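Local coordinates for protein Hpr(Ser) kinase (Coxiella burnetii, PDB 3TQF) that probably binds ATP and acts as both kinase and phosphatase on a regulatory serine of the phosphocarrier protein HPr, at residues 42-47 and 88-93; 56-61 and 122-127; 99-104 and 131-136. One frame throughout, in Å; residues are numbered along the deposited sequence.

Interaction 1: 42-47 and 88-93; sequences QLVCDD and AVVNQH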
ATOM      1  N   GLN A  42       7.068   0.353 -15.592  1.00 35.54           N
ATOM      2  CA  GLN A  42       8.172  -0.423 -16.145  1.00 36.60           C
ATOM      3  C   GLN A  42       9.520  -0.040 -15.557  1.00 36.03           C
ATOM      4  O   GLN A  42       9.765   1.117 -15.223  1.00 35.08           O
ATOM      5  CB  GLN A  42       8.226  -0.251 -17.665  1.00 37.95           C
ATOM      6  CG  GLN A  42       7.036  -0.827 -18.399  1.00 39.36           C
ATOM      7  CD  GLN A  42       7.043  -0.481 -19.874  1.00 41.07           C
ATOM      8  OE1 GLN A  42       7.270   0.670 -20.252  1.00 41.04           O
ATOM      9  NE2 GLN A  42       6.783  -1.473 -20.717  1.00 42.88           N
ATOM     10  N   LEU A  43      10.394  -1.038 -15.461  1.00 37.24           N
ATOM     11  CA  LEU A  43      11.771  -0.855 -15.018  1.00 37.27           C
ATOM     12  C   LEU A  43      12.673  -0.644 -16.227  1.00 38.77           C
ATOM     13  O   LEU A  43      12.559  -1.357 -17.220  1.00 40.41           O
ATOM     14  CB  LEU A  43      12.236  -2.096 -14.244  1.00 37.92           C
ATOM     15  CG  LEU A  43      13.719  -2.228 -13.886  1.00 38.25           C
ATOM     16  CD1 LEU A  43      14.170  -1.113 -12.956  1.00 36.74           C
ATOM     17  CD2 LEU A  43      13.964  -3.587 -13.260  1.00 39.37           C
ATOM     18  N   VAL A  44      13.559   0.343 -16.146  1.00 38.80           N
ATOM     19  CA  VAL A  44      14.658   0.449 -17.091  1.00 40.57           C
ATOM     20  C   VAL A  44      15.911  -0.085 -16.408  1.00 41.89           C
ATOM     21  O   VAL A  44      16.562  -0.992 -16.931  1.00 43.78           O
ATOM     22  CB  VAL A  44      14.874   1.885 -17.592  1.00 40.15           C
ATOM     23  CG1 VAL A  44      15.874   1.899 -18.734  1.00 41.87           C
ATOM     24  CG2 VAL A  44      13.566   2.483 -18.051  1.00 39.07           C
ATOM     25  N   CYS A  45      16.237   0.454 -15.234  1.00 41.53           N
ATOM     26  CA  CYS A  45      17.417  -0.003 -14.504  1.00 43.20           C
ATOM     27  C   CYS A  45      17.426   0.352 -13.013  1.00 42.43           C
ATOM     28  O   CYS A  45      16.911   1.391 -12.606  1.00 41.23           O
ATOM     29  CB  CYS A  45      18.675   0.568 -15.152  1.00 44.78           C
ATOM     30  SG  CYS A  45      20.132  -0.465 -14.919  1.00 48.71           S
ATOM     31  N   ASP A  46      18.034  -0.529 -12.219  1.00 43.73           N
ATOM     32  CA  ASP A  46      18.243  -0.308 -10.792  1.00 43.65           C
ATOM     33  C   ASP A  46      19.662   0.213 -10.601  1.00 45.06           C
ATOM     34  O   ASP A  46      20.561  -0.123 -11.377  1.00 46.79           O
ATOM     35  CB  ASP A  46      18.064  -1.630 -10.028  1.00 44.47           C
ATOM     36  CG  ASP A  46      17.666  -1.433  -8.560  1.00 44.60           C
ATOM     37  OD1 ASP A  46      16.714  -0.660  -8.280  1.00 43.44           O
ATOM     38  OD2 ASP A  46      18.289  -2.087  -7.687  1.00 46.65           O
ATOM     39  N   ASP A  47      19.849   1.049  -9.583  1.00 44.74           N
ATOM     40  CA  ASP A  47      21.174   1.531  -9.156  1.00 46.32           C
ATOM     41  C   ASP A  47      21.914   2.457 -10.126  1.00 46.86           C
ATOM     42  O   ASP A  47      22.126   3.624  -9.807  1.00 47.18           O
ATOM     43  CB  ASP A  47      22.098   0.368  -8.766  1.00 48.28           C
ATOM     44  CG  ASP A  47      23.406   0.852  -8.150  1.00 51.08           C
ATOM     45  OD1 ASP A  47      23.360   1.776  -7.305  1.00 51.51           O
ATOM     46  OD2 ASP A  47      24.483   0.320  -8.511  1.00 54.58           O
ATOM     47  N   ALA A  88       7.206  -5.793 -18.468  1.00 46.22           N
ATOM     48  CA  ALA A  88       7.512  -5.058 -17.231  1.00 43.48           C
ATOM     49  C   ALA A  88       8.897  -4.402 -17.241  1.00 42.41           C
ATOM     50  O   ALA A  88       9.209  -3.601 -16.363  1.00 40.11           O
ATOM     51  CB  ALA A  88       7.392  -5.988 -16.028  1.00 43.45           C
ATOM     52  N   VAL A  89       9.727  -4.759 -18.221  1.00 44.26           N
ATOM     53  CA  VAL A  89      11.064  -4.179 -18.368  1.00 43.89           C
ATOM     54  C   VAL A  89      11.266  -3.620 -19.776  1.00 45.13           C
ATOM     55  O   VAL A  89      10.735  -4.149 -20.752  1.00 47.08           O
ATOM     56  CB  VAL A  89      12.167  -5.220 -18.090  1.00 45.23           C
ATOM     57  CG1 VAL A  89      13.536  -4.565 -18.112  1.00 44.92           C
ATOM     58  CG2 VAL A  89      11.931  -5.905 -16.755  1.00 44.70           C
ATOM     59  N   VAL A  90      12.048  -2.548 -19.861  1.00 44.30           N
ATOM     60  CA  VAL A  90      12.366  -1.885 -21.121  1.00 45.60           C
ATOM     61  C   VAL A  90      13.867  -1.629 -21.166  1.00 46.03           C
ATOM     62  O   VAL A  90      14.470  -1.325 -20.139  1.00 44.37           O
ATOM     63  CB  VAL A  90      11.562  -0.566 -21.256  1.00 44.28           C
ATOM     64  CG1 VAL A  90      12.437   0.572 -21.720  1.00 44.51           C
ATOM     65  CG2 VAL A  90      10.362  -0.760 -22.185  1.00 45.64           C
ATOM     66  N   ASN A  91      14.473  -1.764 -22.345  1.00 48.53           N
ATOM     67  CA  ASN A  91      15.935  -1.635 -22.461  1.00 49.74           C
ATOM     68  C   ASN A  91      16.438  -0.185 -22.512  1.00 48.60           C
ATOM     69  O   ASN A  91      17.579   0.082 -22.133  1.00 48.98           O
ATOM     70  CB  ASN A  91      16.494  -2.463 -23.632  1.00 53.29           C
ATOM     71  CG  ASN A  91      16.032  -1.969 -24.996  1.00 55.71           C
ATOM     72  OD1 ASN A  91      15.160  -1.105 -25.105  1.00 55.41           O
ATOM     73  ND2 ASN A  91      16.623  -2.524 -26.049  1.00 59.45           N
ATOM     74  N   GLN A  92      15.597   0.738 -22.972  1.00 47.54           N
ATOM     75  CA  GLN A  92      15.930   2.162 -22.938  1.00 46.54           C
ATOM     76  C   GLN A  92      14.695   3.058 -23.017  1.00 44.85           C
ATOM     77  O   GLN A  92      13.602   2.604 -23.346  1.00 44.95           O
ATOM     78  CB  GLN A  92      16.909   2.523 -24.063  1.00 49.33           C
ATOM     79  CG  GLN A  92      16.457   2.132 -25.455  1.00 52.34           C
ATOM     80  CD  GLN A  92      17.316   2.753 -26.540  1.00 55.64           C
ATOM     81  OE1 GLN A  92      18.447   2.325 -26.779  1.00 57.96           O
ATOM     82  NE2 GLN A  92      16.778   3.763 -27.212  1.00 56.56           N
ATOM     83  N   HIS A  93      14.887   4.337 -22.706  1.00 43.41           N
ATOM     84  CA  HIS A  93      13.816   5.323 -22.763  1.00 42.07           C
ATOM     85  C   HIS A  93      14.401   6.715 -22.552  1.00 41.65           C
ATOM     86  O   HIS A  93      15.450   6.863 -21.932  1.00 41.29           O
ATOM     87  CB  HIS A  93      12.765   5.029 -21.687  1.00 39.92           C
ATOM     88  CG  HIS A  93      11.458   5.724 -21.907  1.00 39.29           C
ATOM     89  ND1 HIS A  93      11.224   7.016 -21.489  1.00 37.85           N
ATOM     90  CD2 HIS A  93      10.311   5.302 -22.490  1.00 39.46           C
ATOM     91  CE1 HIS A  93       9.992   7.363 -21.813  1.00 37.85           C
ATOM     92  NE2 HIS A  93       9.416   6.340 -22.419  1.00 38.98           N
TER

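Interaction 2: 56-61 and 122-127; sequences NQLIGS and IILGIN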
ATOM      1  N   ASN A  56      18.906  14.944 -30.204  1.00 67.80           N
ATOM      2  CA  ASN A  56      18.431  15.884 -29.181  1.00 65.41           C
ATOM      3  C   ASN A  56      17.529  15.207 -28.134  1.00 61.31           C
ATOM      4  O   ASN A  56      16.519  15.771 -27.699  1.00 59.83           O
ATOM      5  CB  ASN A  56      17.723  17.083 -29.831  1.00 67.03           C
ATOM      6  CG  ASN A  56      18.637  17.868 -30.762  1.00 71.71           C
ATOM      7  OD1 ASN A  56      19.739  18.266 -30.376  1.00 73.59           O
ATOM      8  ND2 ASN A  56      18.182  18.097 -31.992  1.00 74.79           N
ATOM      9  N   GLN A  57      17.903  13.990 -27.747  1.00 59.65           N
ATOM     10  CA  GLN A  57      17.233  13.279 -26.665  1.00 56.05           C
ATOM     11  C   GLN A  57      18.265  12.723 -25.697  1.00 54.55           C
ATOM     12  O   GLN A  57      19.277  12.158 -26.117  1.00 56.22           O
ATOM     13  CB  GLN A  57      16.404  12.117 -27.203  1.00 55.88           C
ATOM     14  CG  GLN A  57      15.250  12.507 -28.096  1.00 57.47           C
ATOM     15  CD  GLN A  57      14.280  11.352 -28.308  1.00 57.53           C
ATOM     16  OE1 GLN A  57      14.657  10.294 -28.817  1.00 58.91           O
ATOM     17  NE2 GLN A  57      13.026  11.549 -27.911  1.00 56.16           N
ATOM     18  N   LEU A  58      18.000  12.889 -24.407  1.00 51.41           N
ATOM     19  CA  LEU A  58      18.773  12.230 -23.372  1.00 49.92           C
ATOM     20  C   LEU A  58      18.153  10.860 -23.159  1.00 48.09           C
ATOM     21  O   LEU A  58      17.080  10.747 -22.569  1.00 45.96           O
ATOM     22  CB  LEU A  58      18.746  13.042 -22.077  1.00 48.33           C
ATOM     23  CG  LEU A  58      19.548  12.493 -20.897  1.00 47.20           C
ATOM     24  CD1 LEU A  58      21.027  12.394 -21.232  1.00 49.38           C
ATOM     25  CD2 LEU A  58      19.334  13.373 -19.687  1.00 45.94           C
ATOM     26  N   ILE A  59      18.824   9.828 -23.661  1.00 49.26           N
ATOM     27  CA  ILE A  59      18.363   8.448 -23.532  1.00 48.18           C
ATOM     28  C   ILE A  59      19.121   7.732 -22.414  1.00 47.22           C
ATOM     29  O   ILE A  59      20.339   7.824 -22.324  1.00 48.45           O
ATOM     30  CB  ILE A  59      18.564   7.666 -24.850  1.00 50.69           C
ATOM     31  CG1 ILE A  59      17.815   8.343 -26.000  1.00 51.73           C
ATOM     32  CG2 ILE A  59      18.104   6.219 -24.697  1.00 50.16           C
ATOM     33  CD1 ILE A  59      16.323   8.400 -25.807  1.00 49.86           C
ATOM     34  N   GLY A  60      18.383   7.022 -21.573  1.00 45.40           N
ATOM     35  CA  GLY A  60      18.958   6.243 -20.481  1.00 44.91           C
ATOM     36  C   GLY A  60      18.788   4.757 -20.732  1.00 45.62           C
ATOM     37  O   GLY A  60      17.694   4.300 -21.058  1.00 44.87           O
ATOM     38  N   SER A  61      19.871   4.004 -20.571  1.00 47.39           N
ATOM     39  CA  SER A  61      19.870   2.572 -20.846  1.00 48.86           C
ATOM     40  C   SER A  61      20.601   1.810 -19.750  1.00 49.25           C
ATOM     41  O   SER A  61      21.551   2.316 -19.159  1.00 49.73           O
ATOM     42  CB  SER A  61      20.522   2.299 -22.196  1.00 51.75           C
ATOM     43  OG  SER A  61      21.618   3.168 -22.398  1.00 53.42           O
ATOM     44  N   ILE A 122      21.093  19.449 -14.561  1.00 50.26           N
ATOM     45  CA  ILE A 122      21.856  19.419 -15.805  1.00 51.80           C
ATOM     46  C   ILE A 122      22.428  18.016 -15.980  1.00 50.79           C
ATOM     47  O   ILE A 122      23.353  17.623 -15.272  1.00 51.68           O
ATOM     48  CB  ILE A 122      23.005  20.453 -15.819  1.00 55.22           C
ATOM     49  CG1 ILE A 122      22.530  21.821 -15.314  1.00 56.46           C
ATOM     50  CG2 ILE A 122      23.575  20.578 -17.217  1.00 57.29           C
ATOM     51  CD1 ILE A 122      21.244  22.301 -15.937  1.00 55.71           C
ATOM     52  N   ILE A 123      21.853  17.258 -16.909  1.00 49.31           N
ATOM     53  CA  ILE A 123      22.331  15.916 -17.226  1.00 48.63           C
ATOM     54  C   ILE A 123      22.919  15.926 -18.640  1.00 50.59           C
ATOM     55  O   ILE A 123      22.193  16.037 -19.624  1.00 50.38           O
ATOM     56  CB  ILE A 123      21.198  14.877 -17.120  1.00 45.72           C
ATOM     57  CG1 ILE A 123      20.437  15.050 -15.801  1.00 43.78           C
ATOM     58  CG2 ILE A 123      21.762  13.468 -17.232  1.00 45.50           C
ATOM     59  CD1 ILE A 123      19.403  13.978 -15.526  1.00 40.27           C
ATOM     60  N   LEU A 124      24.239  15.826 -18.728  1.00 52.80           N
ATOM     61  CA  LEU A 124      24.951  15.971 -19.996  1.00 55.57           C
ATOM     62  C   LEU A 124      24.511  17.223 -20.750  1.00 56.73           C
ATOM     63  O   LEU A 124      24.269  17.180 -21.954  1.00 57.79           O
ATOM     64  CB  LEU A 124      24.773  14.723 -20.868  1.00 55.14           C
ATOM     65  CG  LEU A 124      25.283  13.419 -20.254  1.00 54.43           C
ATOM     66  CD1 LEU A 124      25.036  12.248 -21.200  1.00 54.31           C
ATOM     67  CD2 LEU A 124      26.758  13.539 -19.908  1.00 56.62           C
ATOM     68  N   GLY A 125      24.399  18.332 -20.021  1.00 56.86           N
ATOM     69  CA  GLY A 125      24.073  19.627 -20.609  1.00 58.38           C
ATOM     70  C   GLY A 125      22.618  19.829 -20.982  1.00 56.40           C
ATOM     71  O   GLY A 125      22.283  20.821 -21.623  1.00 58.13           O
ATOM     72  N   ILE A 126      21.750  18.902 -20.590  1.00 53.16           N
ATOM     73  CA  ILE A 126      20.326  19.005 -20.886  1.00 51.36           C
ATOM     74  C   ILE A 126      19.561  19.299 -19.596  1.00 49.17           C
ATOM     75  O   ILE A 126      19.834  18.702 -18.561  1.00 47.85           O
ATOM     76  CB  ILE A 126      19.807  17.717 -21.562  1.00 49.98           C
ATOM     77  CG1 ILE A 126      20.370  17.630 -22.986  1.00 53.04           C
ATOM     78  CG2 ILE A 126      18.286  17.686 -21.591  1.00 47.58           C
ATOM     79  CD1 ILE A 126      19.840  16.465 -23.795  1.00 53.36           C
ATOM     80  N   ASN A 127      18.621  20.237 -19.668  1.00 49.15           N
ATOM     81  CA  ASN A 127      17.805  20.603 -18.522  1.00 47.57           C
ATOM     82  C   ASN A 127      16.720  19.578 -18.314  1.00 44.90           C
ATOM     83  O   ASN A 127      15.791  19.492 -19.113  1.00 44.92           O
ATOM     84  CB  ASN A 127      17.154  21.973 -18.722  1.00 49.05           C
ATOM     85  CG  ASN A 127      18.153  23.106 -18.677  1.00 52.16           C
ATOM     86  OD1 ASN A 127      19.343  22.886 -18.465  1.00 53.61           O
ATOM     87  ND2 ASN A 127      17.674  24.328 -18.878  1.00 53.72           N
TER

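Interaction 3: 99-104 and 131-136; sequences ISLVKP and ILFPIH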
ATOM      1  N   ILE A  99      13.198  12.757  -9.974  1.00 32.36           N
ATOM      2  CA  ILE A  99      12.635  12.947  -8.640  1.00 32.21           C
ATOM      3  C   ILE A  99      13.685  12.617  -7.592  1.00 32.95           C
ATOM      4  O   ILE A  99      14.322  11.570  -7.643  1.00 32.41           O
ATOM      5  CB  ILE A  99      11.390  12.074  -8.401  1.00 31.07           C
ATOM      6  CG1 ILE A  99      10.284  12.433  -9.393  1.00 30.41           C
ATOM      7  CG2 ILE A  99      10.880  12.252  -6.977  1.00 31.10           C
ATOM      8  CD1 ILE A  99       9.114  11.489  -9.349  1.00 29.59           C
ATOM      9  N   SER A 100      13.854  13.529  -6.643  1.00 34.51           N
ATOM     10  CA  SER A 100      14.819  13.383  -5.567  1.00 35.79           C
ATOM     11  C   SER A 100      14.058  13.250  -4.253  1.00 36.08           C
ATOM     12  O   SER A 100      13.466  14.219  -3.782  1.00 36.92           O
ATOM     13  CB  SER A 100      15.742  14.599  -5.534  1.00 37.70           C
ATOM     14  OG  SER A 100      16.776  14.425  -4.588  1.00 39.54           O
ATOM     15  N   LEU A 101      14.066  12.045  -3.680  1.00 35.67           N
ATOM     16  CA  LEU A 101      13.340  11.757  -2.444  1.00 36.05           C
ATOM     17  C   LEU A 101      14.109  12.312  -1.266  1.00 38.58           C
ATOM     18  O   LEU A 101      15.247  11.921  -1.037  1.00 39.53           O
ATOM     19  CB  LEU A 101      13.155  10.252  -2.262  1.00 35.01           C
ATOM     20  CG  LEU A 101      12.366   9.498  -3.336  1.00 32.71           C
ATOM     21  CD1 LEU A 101      12.420   8.013  -3.057  1.00 31.39           C
ATOM     22  CD2 LEU A 101      10.925   9.983  -3.407  1.00 31.72           C
ATOM     23  N   VAL A 102      13.480  13.216  -0.520  1.00 40.33           N
ATOM     24  CA  VAL A 102      14.136  13.946   0.559  1.00 43.31           C
ATOM     25  C   VAL A 102      13.423  13.700   1.878  1.00 44.91           C
ATOM     26  O   VAL A 102      12.204  13.564   1.908  1.00 44.24           O
ATOM     27  CB  VAL A 102      14.126  15.459   0.277  1.00 44.66           C
ATOM     28  CG1 VAL A 102      14.757  16.234   1.429  1.00 47.62           C
ATOM     29  CG2 VAL A 102      14.847  15.753  -1.028  1.00 43.95           C
ATOM     30  N   LYS A 103      14.189  13.644   2.966  1.00 47.63           N
ATOM     31  CA  LYS A 103      13.621  13.497   4.301  1.00 49.76           C
ATOM     32  C   LYS A 103      12.949  14.820   4.654  1.00 51.84           C
ATOM     33  O   LYS A 103      13.540  15.881   4.447  1.00 53.44           O
ATOM     34  CB  LYS A 103      14.703  13.179   5.336  1.00 52.27           C
ATOM     35  CG  LYS A 103      15.565  11.943   5.033  1.00 51.72           C
ATOM     36  CD  LYS A 103      15.040  10.674   5.686  1.00 51.93           C
ATOM     37  CE  LYS A 103      16.080   9.557   5.618  1.00 52.12           C
ATOM     38  NZ  LYS A 103      17.198   9.756   6.586  1.00 55.09           N
ATOM     39  N   PRO A 104      11.715  14.769   5.181  1.00 52.43           N
ATOM     40  CA  PRO A 104      10.965  15.980   5.507  1.00 54.47           C
ATOM     41  C   PRO A 104      11.763  17.054   6.242  1.00 58.14           C
ATOM     42  O   PRO A 104      11.603  18.236   5.946  1.00 59.32           O
ATOM     43  CB  PRO A 104       9.840  15.452   6.390  1.00 55.17           C
ATOM     44  CG  PRO A 104       9.585  14.092   5.874  1.00 52.26           C
ATOM     45  CD  PRO A 104      10.904  13.558   5.397  1.00 51.10           C
ATOM     46  N   ILE A 131      12.110  17.358  -9.157  1.00 36.36           N
ATOM     47  CA  ILE A 131      11.210  17.600  -8.040  1.00 36.74           C
ATOM     48  C   ILE A 131      11.861  17.097  -6.768  1.00 37.08           C
ATOM     49  O   ILE A 131      12.427  16.017  -6.749  1.00 36.07           O
ATOM     50  CB  ILE A 131       9.857  16.883  -8.237  1.00 35.40           C
ATOM     51  CG1 ILE A 131       9.177  17.375  -9.520  1.00 35.40           C
ATOM     52  CG2 ILE A 131       8.949  17.110  -7.029  1.00 35.74           C
ATOM     53  CD1 ILE A 131       7.837  16.737  -9.788  1.00 34.27           C
ATOM     54  N   LEU A 132      11.799  17.900  -5.715  1.00 39.10           N
ATOM     55  CA  LEU A 132      12.190  17.460  -4.380  1.00 39.97           C
ATOM     56  C   LEU A 132      10.934  16.965  -3.681  1.00 39.54           C
ATOM     57  O   LEU A 132      10.033  17.750  -3.411  1.00 40.48           O
ATOM     58  CB  LEU A 132      12.817  18.613  -3.582  1.00 42.69           C
ATOM     59  CG  LEU A 132      14.063  19.304  -4.153  1.00 43.98           C
ATOM     60  CD1 LEU A 132      14.628  20.261  -3.126  1.00 47.15           C
ATOM     61  CD2 LEU A 132      15.134  18.319  -4.576  1.00 42.99           C
ATOM     62  N   PHE A 133      10.860  15.667  -3.407  1.00 38.68           N
ATOM     63  CA  PHE A 133       9.667  15.085  -2.802  1.00 38.50           C
ATOM     64  C   PHE A 133       9.915  14.606  -1.378  1.00 39.91           C
ATOM     65  O   PHE A 133      10.797  13.788  -1.154  1.00 39.42           O
ATOM     66  CB  PHE A 133       9.137  13.925  -3.640  1.00 36.43           C
ATOM     67  CG  PHE A 133       7.752  13.503  -3.253  1.00 36.22           C
ATOM     68  CD1 PHE A 133       7.549  12.424  -2.415  1.00 35.67           C
ATOM     69  CD2 PHE A 133       6.654  14.220  -3.693  1.00 36.60           C
ATOM     70  CE1 PHE A 133       6.279  12.051  -2.045  1.00 36.03           C
ATOM     71  CE2 PHE A 133       5.378  13.852  -3.323  1.00 36.89           C
ATOM     72  CZ  PHE A 133       5.190  12.766  -2.498  1.00 36.78           C
ATOM     73  N   PRO A 134       9.117  15.104  -0.413  1.00 42.15           N
ATOM     74  CA  PRO A 134       9.260  14.696   0.977  1.00 44.03           C
ATOM     75  C   PRO A 134       8.762  13.278   1.204  1.00 43.41           C
ATOM     76  O   PRO A 134       7.658  12.941   0.785  1.00 42.46           O
ATOM     77  CB  PRO A 134       8.378  15.689   1.722  1.00 46.13           C
ATOM     78  CG  PRO A 134       7.338  16.056   0.755  1.00 44.95           C
ATOM     79  CD  PRO A 134       7.986  16.034  -0.590  1.00 42.84           C
ATOM     80  N   ILE A 135       9.574  12.462   1.869  1.00 44.56           N
ATOM     81  CA  ILE A 135       9.247  11.060   2.088  1.00 44.33           C
ATOM     82  C   ILE A 135       8.764  10.821   3.517  1.00 46.76           C
ATOM     83  O   ILE A 135       9.540  10.912   4.464  1.00 48.99           O
ATOM     84  CB  ILE A 135      10.455  10.145   1.766  1.00 43.62           C
ATOM     85  CG1 ILE A 135      10.076   8.669   1.919  1.00 43.22           C
ATOM     86  CG2 ILE A 135      11.652  10.477   2.654  1.00 45.60           C
ATOM     87  CD1 ILE A 135      10.965   7.725   1.103  1.00 42.09           C
ATOM     88  N   HIS A 136       7.474  10.534   3.660  1.00 47.14           N
ATOM     89  CA  HIS A 136       6.902  10.111   4.936  1.00 49.28           C
ATOM     90  C   HIS A 136       6.675   8.606   4.865  1.00 48.73           C
ATOM     91  O   HIS A 136       6.243   8.103   3.828  1.00 47.05           O
ATOM     92  CB  HIS A 136       5.574  10.815   5.190  1.00 50.37           C
ATOM     93  CG  HIS A 136       5.682  12.306   5.271  1.00 51.42           C
ATOM     94  ND1 HIS A 136       5.947  12.971   6.450  1.00 53.79           N
ATOM     95  CD2 HIS A 136       5.548  13.262   4.322  1.00 50.07           C
ATOM     96  CE1 HIS A 136       5.977  14.271   6.222  1.00 54.57           C
ATOM     97  NE2 HIS A 136       5.739  14.475   4.939  1.00 52.29           N
TER

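Interaction 1: 42-47 and 88-93
Leu-43 and Val-89 face each other through their backbones, with CA atoms 4.8 Å apart, and two hydrogen bonds from Leu-43 define the pairing. Its N donates to Ala-88 O over 3.0 Å, and its O receives Val-90 N over 2.9 Å. Because one residue thus bonds to both flanks of Val-89, while Gln-42, Leu-43 and Val-44 match Ala-88, Val-89 and Val-90 in order, the two segments run the same way.

Side chains fill in beside this bridge. Gln-42 has its CG beside the backbone N (chi1 -66°) and stretches out from there, bringing its amide slantwise across CG2 of Val-90; this methyl lies 3.9 Å from both OE1 and NE2 of Gln-42, a van der Waals contact with the amide, whose NE2 hydrogen-bonds to Asp-87 O. On Val-89, CG1 rests 3.5 Å from Leu-43 O. Further along, Val-44 CG1 approaches Val-90 O at 3.8 Å and then the backbone of Gln-92, where the two segments part.

The second shell sets these positions. Leu-43 and Ala-88 pack on Ile-37 of helix 29-38 and, with Val-89, on Val-80 of helix 80-84, while Val-44 touches Phe-11 and Val-13 of strand 10-14. Cys-45 is tied to Cys-62 by a disulfide.

Val-44 has a helix-like psi of -54°, and Val-44 and Cys-45 both hydrogen-bond through their backbones to Phe-11, two residues set against one. These features identify a classic beta bulge in strand 42-45, whose antiparallel partner is strand 10-14 and which meets the run-in to strand 92-102 through one isolated parallel bridge.

Interaction 2: 56-61 and 122-127
Leu-58 pushes against the side chains of Ile-123, Leu-124 and Ile-126, and of the 215 Å² buried by the two segments it supplies 105 Å². The close part is at its far end. With CG opposite the backbone N across the CA-CB bond (chi1 -179°), the leucine reaches toward the turn, and CD2 of Leu-58 comes to 3.5 Å from CG2 of Ile-123, with CB of Ile-123 just as near. The two side chains cross at about a right angle, so a branch tip of Leu-58 meets the CB-CG2 flank of Ile-123. Both residues are buried: Ile-123 also touches Leu-51, Trp-7 and Val-128, and Leu-58 lies on Val-95 and Val-128.

Ile-123 to Ile-126 make a type I' turn, forming the two-residue loop of a beta hairpin between strands 117-123 and 126-134. Ile-123 N bonds to Ile-126 O at 3.0 Å, Ile-126 N returns a bond to Ile-123 O at 3.1 Å, and Leu-124 and Gly-125 both take the positive phi values, 49° and 77°, that this turn requires.

Toward solvent the fit is looser. Leu-124 CD1 makes a 4.0 Å contact with CD1 of Leu-58, again crosswise, and the partly exposed Ile-126 brings CD1 to 4.0 Å from CB of Leu-58. No hydrogen bond joins the segments, and even the nearest CA atoms, those of Leu-58 and Ile-126, are 7.4 Å apart. Gly-125, in the turn, is exposed, while Leu-124 and Ile-126 lean on Gln-53 of strand 48-53.

Interaction 3: 99-104 and 131-136
A parallel strand pair of the large mixed sheet joins Ile-99 through Val-102 to Ile-131 through Pro-134; the axes of strand segments 99-102 and 131-134 approach to 4.6 Å, with their directions 31° apart. Four backbone bonds alternate across it: Ser-100 N to Ile-131 O at 2.9 Å, Phe-133 N to Ser-100 O at 3.0 Å, Val-102 N to Phe-133 O at 2.8 Å, and Ile-135 N to Val-102 O at 2.9 Å. Since Phe-133 and Ile-135 are the donors from segment 131-136, the missing N-H of Pro-134 costs this ladder nothing.

On one face, Ile-99 and Phe-133 lie side by side, CG2 of Ile-99 4.1 Å from CB of Phe-133. Phe-133 sets CG anti to the backbone N (chi1 -166°), which leads the ring away from segment 99-104. The other face carries Ser-100 CB against Leu-132 CD2 at 3.9 Å. Beyond the strands, Ile-135 packs CG2 on Pro-104 CD and on the carbonyl of Val-102, and Pro-104 lays CG over a face of the His-136 ring, 3.9 Å from its centroid and 22° off the normal, a CH-pi contact displaced toward the rim.

Helix 141-165 packs on the first face, Leu-148 meeting Ile-99 and Ile-131 and Leu-141 meeting Phe-133, while Met-107 covers Val-102, Leu-132 and Pro-134 on the reverse. Strands 17-23 and 117-123 flank the pair, and Gly-74 of a neighbouring subunit packs on Phe-133 and Pro-134.

In the fold
Strand 92-102 connects all three: interaction 1 lies at its start, interaction 3 at its end, and strand 58-61 of interaction 2 pairs with it antiparallel. Interactions 1 and 2 have centres about 16 Å apart and touch, His-93 O lying 3.0 Å from Gly-60 N in a probable hydrogen bond. Interaction 3 is centred about 22 Å from each; its nearest atoms are about 11 Å from interaction 1, but it shares strand 126-134 with interaction 2. Gly-23 to Ser-30 have the pattern of a Walker A P-loop, consistent with ATP binding. Leu-101 of interaction 3 touches this probable P-loop, and Asp-46, in segment 42-47 though not part of the contact itself, makes a weak hydrogen bond to its Ser-30.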